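Local coordinates for B-agarase (Saccharophagus degradans, PDB 4BQ2), which hydrolyses the beta-1,4 linkages of agarose as an exo-acting beta-agarase of glycoside hydrolase family 50, at residues Asp622-Asn627 with Leu644-Ile649; Ser648-Phe653 with Pro691-Ala696; Gly485-Asn490 with Leu598-Arg603. All blocks are in the same frame, centred on the assembly; numbering follows the deposited sequence.

The contacts follow one another along the chain, and none encloses another. Interaction 3 comes first. It closes a long, largely helical excursion of 107 residues between 485-490 and 598-603. Interaction 1 then closes a short one of 16 residues, and interaction 2 one of 37 that includes helix 673-688. Interactions 1 and 2 share S648 and I649, so strand 648-652 is paired on both flanks, with 624-627 and 693-699. S625 OG ties interaction 1 to L600 O of interaction 3, and E652 of interaction 2 forms a salt bridge with R603. Together they join successive parallel strands, consistent with the (beta/alpha)8 barrel of clan GH-A.

Interaction 1 (Asp622-Asn627 with Leu644-Ile649); sequences DVVSYN and LDKPSI
V624 and S625 pair in parallel with S648 and I649, and this is the tight part of the contact. V624 uses both backbone groups: its N bonds to P647 O (3.1 Å), and its O accepts I649 N (2.9 Å). Y626 N continues the ladder to I649 O (2.9 Å). On one face of the sheet, CG2 of I649 rests against CB of S625 (3.7 Å) and also meets CG1 of V623. On the other face, the Y626 ring turns its edge to S648, with CB and OG near the ring plane. S648 OG sits beside its own backbone N (chi1 -58°) and donates to K646 O (2.9 Å), coming from above that carbonyl plane. A water donates to S648 OG (2.7 Å) and also bonds Y626 OH (2.7 Å). The end at D622 and K646 is looser and partly exposed. K646 NZ stays 3.8 Å from D622 O and bonds instead to A621 O, while D622 OD2 takes Y599 N. A glycerol lies nearby. Two helices, 635-638 and 641-644, link the strands, consistent with a beta-alpha-beta crossover of the GH-A barrel. The S648 hydroxyl donates once and accepts once, so it joins the water, which also bonds Y626 OH, to the K646 carbonyl, and this buried polar group has its partners.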
# COMPACT_ATOMS: atom_id res chain seq x y z
N ASP A 622 11.80 13.39 -14.19
CA ASP A 622 12.44 14.51 -13.48
C ASP A 622 12.72 14.12 -12.05
O ASP A 622 13.73 14.50 -11.48
CB ASP A 622 11.53 15.74 -13.52
CG ASP A 622 11.30 16.24 -14.96
OD1 ASP A 622 12.22 16.82 -15.55
OD2 ASP A 622 10.21 16.01 -15.51
N VAL A 623 11.80 13.35 -11.46
CA VAL A 623 11.91 12.93 -10.06
C VAL A 623 11.48 11.44 -10.05
O VAL A 623 10.42 11.11 -10.60
CB VAL A 623 10.95 13.74 -9.15
CG1 VAL A 623 11.07 13.26 -7.71
CG2 VAL A 623 11.26 15.23 -9.18
N VAL A 624 12.28 10.56 -9.45
CA VAL A 624 11.95 9.13 -9.38
C VAL A 624 11.10 8.85 -8.14
O VAL A 624 11.48 9.23 -7.01
CB VAL A 624 13.23 8.25 -9.35
CG1 VAL A 624 12.84 6.78 -9.39
CG2 VAL A 624 14.12 8.56 -10.56
N SER A 625 9.94 8.20 -8.31
CA SER A 625 9.03 7.96 -7.15
C SER A 625 9.05 6.52 -6.70
O SER A 625 9.07 5.59 -7.54
CB SER A 625 7.59 8.35 -7.48
OG SER A 625 7.26 7.88 -8.76
N TYR A 626 9.02 6.35 -5.39
CA TYR A 626 8.99 5.04 -4.74
C TYR A 626 7.89 5.07 -3.67
O TYR A 626 7.73 6.07 -2.96
CB TYR A 626 10.31 4.75 -4.01
CG TYR A 626 11.59 4.93 -4.84
CD1 TYR A 626 12.10 3.87 -5.61
CD2 TYR A 626 12.26 6.15 -4.86
CE1 TYR A 626 13.26 4.02 -6.38
CE2 TYR A 626 13.43 6.32 -5.62
CZ TYR A 626 13.92 5.26 -6.38
OH TYR A 626 15.07 5.42 -7.13
N ASN A 627 7.16 3.97 -3.54
CA ASN A 627 6.23 3.76 -2.41
C ASN A 627 6.97 2.82 -1.45
O ASN A 627 7.39 1.75 -1.87
CB ASN A 627 4.95 3.05 -2.91
CG ASN A 627 4.13 3.93 -3.83
OD1 ASN A 627 4.39 5.13 -3.92
ND2 ASN A 627 3.18 3.34 -4.53
N LEU A 644 22.74 7.11 -8.68
CA LEU A 644 21.79 7.72 -9.61
C LEU A 644 21.86 9.24 -9.52
O LEU A 644 21.75 9.91 -10.53
CB LEU A 644 20.35 7.29 -9.28
CG LEU A 644 20.03 5.82 -9.34
CD1 LEU A 644 18.59 5.59 -8.90
CD2 LEU A 644 20.22 5.33 -10.76
N ASP A 645 22.04 9.75 -8.30
CA ASP A 645 22.06 11.19 -8.03
C ASP A 645 20.80 11.86 -8.62
O ASP A 645 20.92 12.90 -9.29
CB ASP A 645 23.33 11.85 -8.60
CG ASP A 645 23.58 13.23 -8.00
OD1 ASP A 645 23.02 13.54 -6.92
OD2 ASP A 645 24.35 14.02 -8.63
N LYS A 646 19.62 11.28 -8.36
CA LYS A 646 18.36 11.86 -8.84
C LYS A 646 17.52 12.30 -7.66
O LYS A 646 17.41 11.57 -6.66
CB LYS A 646 17.47 10.87 -9.65
CG LYS A 646 17.94 10.45 -11.03
CD LYS A 646 17.80 11.55 -12.10
CE LYS A 646 16.35 11.86 -12.45
NZ LYS A 646 16.27 12.73 -13.66
N PRO A 647 16.85 13.44 -7.81
CA PRO A 647 15.86 13.80 -6.82
C PRO A 647 14.78 12.72 -6.82
O PRO A 647 14.46 12.15 -7.88
CB PRO A 647 15.33 15.14 -7.31
CG PRO A 647 15.62 15.15 -8.78
CD PRO A 647 16.90 14.39 -8.93
N SER A 648 14.26 12.43 -5.64
CA SER A 648 13.39 11.26 -5.45
C SER A 648 12.19 11.67 -4.59
O SER A 648 12.23 12.66 -3.89
CB SER A 648 14.19 10.14 -4.78
OG SER A 648 15.35 9.81 -5.57
N ILE A 649 11.12 10.89 -4.65
CA ILE A 649 10.01 11.21 -3.77
C ILE A 649 9.41 9.90 -3.30
O ILE A 649 9.37 8.94 -4.07
CB ILE A 649 8.97 12.15 -4.46
CG1 ILE A 649 7.90 12.66 -3.47
CG2 ILE A 649 8.34 11.52 -5.71
CD1 ILE A 649 6.94 13.69 -4.09
O HOH W 1 16.10 7.91 -7.33

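Interaction 2 (Ser648-Phe653 with Pro691-Ala696)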
# COMPACT_ATOMS: atom_id res chain seq x y z
N SER A 648 14.26 12.43 -5.64
CA SER A 648 13.39 11.26 -5.45
C SER A 648 12.19 11.67 -4.59
O SER A 648 12.23 12.66 -3.89
CB SER A 648 14.19 10.14 -4.78
OG SER A 648 15.35 9.81 -5.57
N ILE A 649 11.12 10.89 -4.65
CA ILE A 649 10.01 11.21 -3.77
C ILE A 649 9.41 9.90 -3.30
O ILE A 649 9.37 8.94 -4.07
CB ILE A 649 8.97 12.15 -4.46
CG1 ILE A 649 7.90 12.66 -3.47
CG2 ILE A 649 8.34 11.52 -5.71
CD1 ILE A 649 6.94 13.69 -4.09
N ILE A 650 8.99 9.87 -2.03
CA ILE A 650 8.15 8.76 -1.50
C ILE A 650 6.67 9.04 -1.82
O ILE A 650 6.12 10.04 -1.37
CB ILE A 650 8.31 8.63 0.03
CG1 ILE A 650 9.75 8.20 0.39
CG2 ILE A 650 7.26 7.65 0.62
CD1 ILE A 650 10.19 6.81 -0.10
N GLY A 651 6.05 8.19 -2.62
CA GLY A 651 4.66 8.44 -3.06
C GLY A 651 3.65 7.99 -2.02
O GLY A 651 2.51 8.50 -1.98
N GLU A 652 4.09 7.03 -1.18
CA GLU A 652 3.24 6.37 -0.15
C GLU A 652 4.07 5.83 1.00
O GLU A 652 5.12 5.22 0.78
CB GLU A 652 2.49 5.18 -0.76
CG GLU A 652 1.60 5.59 -1.91
CD GLU A 652 0.87 4.44 -2.57
OE1 GLU A 652 0.84 3.30 -2.04
OE2 GLU A 652 0.33 4.71 -3.65
N PHE A 653 3.58 6.07 2.22
CA PHE A 653 3.93 5.30 3.42
C PHE A 653 2.73 5.45 4.35
O PHE A 653 1.85 6.30 4.13
CB PHE A 653 5.21 5.81 4.10
CG PHE A 653 5.07 7.15 4.82
CD1 PHE A 653 4.99 8.34 4.10
CD2 PHE A 653 5.09 7.22 6.23
CE1 PHE A 653 4.89 9.58 4.76
CE2 PHE A 653 5.00 8.45 6.89
CZ PHE A 653 4.89 9.63 6.16
N PRO A 691 19.61 12.88 1.55
CA PRO A 691 19.81 14.02 0.64
C PRO A 691 19.17 13.86 -0.74
O PRO A 691 19.09 14.84 -1.47
CB PRO A 691 21.34 14.12 0.53
CG PRO A 691 21.86 12.78 0.91
CD PRO A 691 20.87 12.19 1.88
N TYR A 692 18.75 12.65 -1.11
CA TYR A 692 18.11 12.40 -2.40
C TYR A 692 16.60 12.67 -2.44
O TYR A 692 16.04 12.81 -3.52
CB TYR A 692 18.46 10.99 -2.91
CG TYR A 692 19.97 10.91 -3.00
CD1 TYR A 692 20.63 11.58 -4.03
CD2 TYR A 692 20.74 10.28 -2.00
CE1 TYR A 692 22.03 11.59 -4.10
CE2 TYR A 692 22.15 10.28 -2.07
CZ TYR A 692 22.77 10.95 -3.12
OH TYR A 692 24.13 10.97 -3.23
N PHE A 693 15.96 12.76 -1.28
CA PHE A 693 14.49 12.91 -1.28
C PHE A 693 14.04 14.33 -1.22
O PHE A 693 14.54 15.10 -0.40
CB PHE A 693 13.84 12.06 -0.15
CG PHE A 693 13.78 10.62 -0.53
CD1 PHE A 693 12.73 10.14 -1.31
CD2 PHE A 693 14.80 9.76 -0.17
CE1 PHE A 693 12.67 8.81 -1.70
CE2 PHE A 693 14.75 8.41 -0.55
CZ PHE A 693 13.69 7.94 -1.32
N VAL A 694 13.14 14.69 -2.12
CA VAL A 694 12.49 16.00 -2.09
C VAL A 694 11.09 16.06 -1.48
O VAL A 694 10.45 17.12 -1.49
CB VAL A 694 12.48 16.67 -3.47
CG1 VAL A 694 13.91 16.66 -4.05
CG2 VAL A 694 11.47 15.98 -4.42
N GLY A 695 10.63 14.94 -0.94
CA GLY A 695 9.34 14.90 -0.26
C GLY A 695 8.85 13.49 0.04
O GLY A 695 9.46 12.50 -0.37
N ALA A 696 7.71 13.40 0.70
CA ALA A 696 7.09 12.11 1.06
C ALA A 696 5.60 12.34 1.30
O ALA A 696 5.23 13.23 2.07
CB ALA A 696 7.72 11.57 2.33
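S648 O is gripped by two neighbouring residues of 691-696. V694 N donates to it at 2.8 Å in a nearly straight bond (168°), and F693 CA makes a CA-H...O contact at 3.5 Å. CG2 of V694 also lies close to this oxygen. S648 N approaches Y692 O, but that bond is bent and weak. Further along, I650 N donates to G695 O (3.1 Å).

The strands are parallel, yet the register slips by one residue. S648 pairs with F693, whereas I650 pairs with A696. V694 and G695 therefore stand where a regular strand would have one residue, a beta bulge. CG1 of I649 lies against the G695 carbonyl here.

S648, I650, F693 and A696 share one face of the sheet. The F693 ring lies over S648, whose CB makes a CH-pi contact 4.0 Å from the ring centroid, displaced toward the rim. I650 has CG1 beside its own backbone N (chi1 -65°), which lays CG1 against the F693 ring, and the bend at chi2 brings CD1 to F693 CE1 as well (3.6 Å). The CB atoms of I650 and A696 meet at 3.8 Å, and F653 CE1 adds a looser contact with A696 CB.

Helix 673-688 packs on this face: Y683 touches I650, V687 touches F693, and M684 touches A696 and F653. It connects the two adjacent parallel strands along the chain, consistent with a beta-alpha-beta unit of the GH-A barrel. The bulge changes the spacing along 693-696 while the backbone bonds resume at I650, so both the polar ladder and the apolar helix-facing layer are kept across it.

Interaction 3 (Gly485-Asn490 with Leu598-Arg603); sequences GVFIDN and LYLGAR
The R603 side chain bends at chi3 (61°), and this carries its guanidinium over the F487 ring. N490 places CG anti to its backbone N (chi1 176°), which brings OD1 to the same arginine. R603 NH1 points onto the ring, 3.3 Å above the plane and over its centre, in a cation-pi contact. The guanidinium stands nearly upright on the ring, the two planes 81° apart, so an edge rather than the flat face is presented. L600 CD1 covers the opposite ring face in a CH-pi contact, 3.8 Å from the F487 centroid. R603 NE donates to N490 OD1 (2.9 Å), which lies near the guanidinium plane.

Strands 483-488 and 598-599 are parallel neighbours, as in the GH-A barrel, and the segments pass into loops at their C-terminal ends. V486 N bonds to L598 O (2.9 Å), and L600 N returns to V486 O (2.9 Å). I488 N then donates to G601 O in a longer bond (3.3 Å). On the helix 565-593 side, the Y599 ring crosses I488. A water donates to I488 O (2.6 Å) and also bonds Y599 OH.

R603 NH2 forms a salt bridge with E652, so the arginine spans from F487 and N490 to strand 648-652. S625 OG bonds both L600 O and R603 N, fixing the turn before the arginine.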
# COMPACT_ATOMS: atom_id res chain seq x y z
N GLY A 485 3.75 18.48 -9.99
CA GLY A 485 4.21 17.52 -10.96
C GLY A 485 3.14 16.50 -11.24
O GLY A 485 2.07 16.52 -10.62
N VAL A 486 3.46 15.57 -12.15
CA VAL A 486 2.50 14.57 -12.63
C VAL A 486 3.04 13.15 -12.41
O VAL A 486 4.08 12.81 -12.98
CB VAL A 486 2.23 14.75 -14.17
CG1 VAL A 486 1.21 13.69 -14.64
CG2 VAL A 486 1.72 16.16 -14.51
N PHE A 487 2.32 12.33 -11.60
CA PHE A 487 2.54 10.87 -11.52
C PHE A 487 1.78 10.19 -12.65
O PHE A 487 0.64 10.58 -12.99
CB PHE A 487 1.97 10.31 -10.21
CG PHE A 487 2.73 10.77 -9.00
CD1 PHE A 487 4.02 10.29 -8.73
CD2 PHE A 487 2.16 11.68 -8.11
CE1 PHE A 487 4.72 10.71 -7.60
CE2 PHE A 487 2.87 12.12 -6.99
CZ PHE A 487 4.15 11.63 -6.74
N ILE A 488 2.40 9.21 -13.27
CA ILE A 488 1.67 8.41 -14.26
C ILE A 488 1.78 6.94 -13.84
O ILE A 488 2.89 6.43 -13.62
CB ILE A 488 2.18 8.60 -15.70
CG1 ILE A 488 2.03 10.06 -16.18
CG2 ILE A 488 1.44 7.64 -16.65
CD1 ILE A 488 0.61 10.58 -16.42
N ASP A 489 0.63 6.27 -13.71
CA ASP A 489 0.57 4.83 -13.33
C ASP A 489 1.03 4.63 -11.88
O ASP A 489 1.32 5.59 -11.21
CB ASP A 489 1.35 3.94 -14.31
CG ASP A 489 0.64 3.78 -15.65
OD1 ASP A 489 -0.61 3.99 -15.73
OD2 ASP A 489 1.35 3.43 -16.64
N ASN A 490 1.08 3.38 -11.39
CA ASN A 490 1.36 3.15 -10.00
C ASN A 490 1.62 1.67 -9.78
O ASN A 490 0.80 0.83 -10.23
CB ASN A 490 0.13 3.57 -9.17
CG ASN A 490 0.28 3.27 -7.70
OD1 ASN A 490 1.09 3.91 -7.03
ND2 ASN A 490 -0.54 2.34 -7.16
N LEU A 598 7.01 18.90 -14.07
CA LEU A 598 7.85 17.74 -13.72
C LEU A 598 7.10 16.44 -13.92
O LEU A 598 5.89 16.34 -13.58
CB LEU A 598 8.26 17.83 -12.25
CG LEU A 598 9.07 19.05 -11.89
CD1 LEU A 598 9.22 19.14 -10.37
CD2 LEU A 598 10.43 18.93 -12.58
N TYR A 599 7.79 15.46 -14.49
CA TYR A 599 7.20 14.15 -14.63
C TYR A 599 7.79 13.33 -13.49
O TYR A 599 9.00 13.25 -13.32
CB TYR A 599 7.51 13.53 -16.01
CG TYR A 599 7.37 12.02 -16.07
CD1 TYR A 599 6.23 11.38 -15.57
CD2 TYR A 599 8.37 11.24 -16.66
CE1 TYR A 599 6.11 10.00 -15.62
CE2 TYR A 599 8.27 9.87 -16.71
CZ TYR A 599 7.15 9.25 -16.18
OH TYR A 599 7.05 7.89 -16.26
N LEU A 600 6.93 12.68 -12.72
CA LEU A 600 7.33 12.10 -11.44
C LEU A 600 7.43 10.58 -11.42
O LEU A 600 7.41 9.97 -10.34
CB LEU A 600 6.38 12.59 -10.34
CG LEU A 600 6.20 14.12 -10.23
CD1 LEU A 600 5.03 14.38 -9.30
CD2 LEU A 600 7.47 14.84 -9.75
N GLY A 601 7.52 9.93 -12.58
CA GLY A 601 7.76 8.47 -12.55
C GLY A 601 6.51 7.63 -12.30
O GLY A 601 5.41 8.10 -12.54
N ALA A 602 6.68 6.40 -11.78
CA ALA A 602 5.62 5.40 -11.83
C ALA A 602 5.40 4.73 -10.49
O ALA A 602 4.69 3.70 -10.41
CB ALA A 602 5.92 4.36 -12.93
N ARG A 603 5.98 5.32 -9.44
CA ARG A 603 5.74 4.89 -8.05
C ARG A 603 6.10 3.41 -7.81
O ARG A 603 5.21 2.52 -7.73
CB ARG A 603 4.27 5.21 -7.65
CG ARG A 603 3.89 6.64 -8.07
CD ARG A 603 2.37 6.88 -8.03
NE ARG A 603 1.80 6.69 -6.69
CZ ARG A 603 1.88 7.59 -5.69
NH1 ARG A 603 2.51 8.76 -5.85
NH2 ARG A 603 1.29 7.33 -4.53
O HOH W 2 4.88 6.46 -15.29